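Local coordinates for Oxidored_FMN domain-containing protein ([Pseudomonas] geniculata N1, PDB 6L6J) that probably oxidises the amine 6-hydroxypseudooxynicotine, using bound FMN and a [4Fe-4S] cluster, at residues 40-45 with 87-92. Sequence-based numbering, arbitrary orientation.
Sequences EMIAFR and ARVVAA
Ile42 packs against Arg88, Val89 and Ala92 in a nearly parallel helix-helix contact on the outer layer of a TIM barrel, the flavin-binding domain of this oxidoreductase. Helices 38-51 and 83-94 follow the first two strands of the barrel, and strand 55-62 runs between them in sequence, so the pair illustrates how successive beta-alpha units of an eight-stranded barrel lay neighbouring helices side by side. Over these turns the axes come within 8.9 Å and diverge by only 18°, and Ile42 stands level with Val89.

The isoleucine spreads its branches over three partners. CG1 of Ile42 runs beside Val89, Ile42 CG2 meets Ala92 CB at 4.2 Å, and CD1 goes on to Arg88. An alanine in place of Ile42 would probably open a gap between the helices and take the apolar cover from one face of the Arg88 guanidinium. On the barrel side, Val89 takes over: its CG2 lies 4.2 Å from Met41 SD, while its CG1 meets the CG of Arg45 as the two side chains run alongside each other. Both Val89 and Arg45 also touch Leu58 of strand 55-62. Arg45 bends at chi2 (-60°), and its guanidinium leads away from Val89 to a salt bridge with Glu59 and a hydrogen bond to His29 O; the Arg45 side chain lies about 7 Å from the bound FMN.

On the solvent side, Arg88 folds back through bends at chi2 and chi3, and its NH2 forms a salt bridge with Glu39. Ile42 CD1 sits over one face of that guanidinium, off-centre toward its rim, 3.6 Å from Arg88 NH1.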
# COMPACT_ATOMS: atom_id res chain seq x y z
N GLU A 40 3.26 17.29 7.65
CA GLU A 40 3.06 15.83 7.46
C GLU A 40 4.09 15.34 6.41
O GLU A 40 4.88 14.42 6.70
CB GLU A 40 1.60 15.54 7.09
CG GLU A 40 0.61 16.15 8.06
CD GLU A 40 -0.83 15.65 8.01
OE1 GLU A 40 -1.19 14.95 7.02
OE2 GLU A 40 -1.60 16.01 8.93
N MET A 41 4.07 15.97 5.24
CA MET A 41 5.01 15.71 4.11
C MET A 41 6.47 15.81 4.59
O MET A 41 7.22 14.86 4.40
CB MET A 41 4.72 16.74 3.03
CG MET A 41 5.60 16.63 1.83
SD MET A 41 4.87 17.70 0.57
CE MET A 41 3.60 16.60 -0.05
N ILE A 42 6.83 16.94 5.21
CA ILE A 42 8.19 17.20 5.77
C ILE A 42 8.59 16.04 6.69
O ILE A 42 9.57 15.37 6.37
CB ILE A 42 8.25 18.59 6.45
CG1 ILE A 42 8.40 19.71 5.41
CG2 ILE A 42 9.35 18.68 7.48
CD1 ILE A 42 8.01 21.09 5.93
N ALA A 43 7.86 15.80 7.77
CA ALA A 43 8.14 14.75 8.78
C ALA A 43 8.18 13.36 8.11
O ALA A 43 9.04 12.52 8.46
CB ALA A 43 7.09 14.80 9.88
N PHE A 44 7.27 13.11 7.17
CA PHE A 44 7.22 11.83 6.42
C PHE A 44 8.56 11.66 5.71
O PHE A 44 9.22 10.68 5.99
CB PHE A 44 6.05 11.76 5.44
CG PHE A 44 5.93 10.40 4.80
CD1 PHE A 44 5.22 9.38 5.44
CD2 PHE A 44 6.56 10.11 3.60
CE1 PHE A 44 5.14 8.11 4.88
CE2 PHE A 44 6.49 8.84 3.04
CZ PHE A 44 5.78 7.85 3.68
N ARG A 45 8.92 12.57 4.82
CA ARG A 45 10.12 12.45 3.94
C ARG A 45 11.39 12.48 4.81
O ARG A 45 12.25 11.62 4.61
CB ARG A 45 10.11 13.57 2.90
CG ARG A 45 8.89 13.61 2.00
CD ARG A 45 8.74 12.33 1.22
NE ARG A 45 7.51 12.31 0.45
CZ ARG A 45 7.03 11.27 -0.22
NH1 ARG A 45 7.70 10.13 -0.22
NH2 ARG A 45 5.90 11.39 -0.89
N ALA A 87 10.82 23.97 -0.59
CA ALA A 87 12.23 24.17 -0.17
C ALA A 87 12.44 23.57 1.22
O ALA A 87 13.53 23.06 1.50
CB ALA A 87 12.58 25.63 -0.19
N ARG A 88 11.42 23.63 2.07
CA ARG A 88 11.46 23.03 3.43
C ARG A 88 11.60 21.51 3.30
O ARG A 88 12.34 20.92 4.11
CB ARG A 88 10.21 23.42 4.21
CG ARG A 88 9.95 24.92 4.23
CD ARG A 88 9.78 25.48 5.62
NE ARG A 88 8.42 25.37 6.12
CZ ARG A 88 8.05 24.68 7.19
NH1 ARG A 88 8.93 23.99 7.89
NH2 ARG A 88 6.78 24.68 7.57
N VAL A 89 10.90 20.91 2.32
CA VAL A 89 10.88 19.44 2.08
C VAL A 89 12.30 19.04 1.67
O VAL A 89 12.88 18.13 2.32
CB VAL A 89 9.88 19.05 0.98
CG1 VAL A 89 9.79 17.53 0.86
CG2 VAL A 89 8.49 19.64 1.22
N VAL A 90 12.85 19.73 0.67
CA VAL A 90 14.25 19.58 0.19
C VAL A 90 15.21 19.64 1.38
O VAL A 90 16.09 18.76 1.48
CB VAL A 90 14.59 20.65 -0.87
CG1 VAL A 90 16.05 20.62 -1.30
CG2 VAL A 90 13.67 20.50 -2.09
N ALA A 91 15.06 20.63 2.25
CA ALA A 91 15.97 20.90 3.40
C ALA A 91 15.96 19.70 4.36
O ALA A 91 17.07 19.27 4.76
CB ALA A 91 15.59 22.16 4.10
N ALA A 92 14.78 19.16 4.66
CA ALA A 92 14.59 18.01 5.58
C ALA A 92 15.16 16.73 4.96
O ALA A 92 15.51 15.78 5.71
CB ALA A 92 13.13 17.84 5.92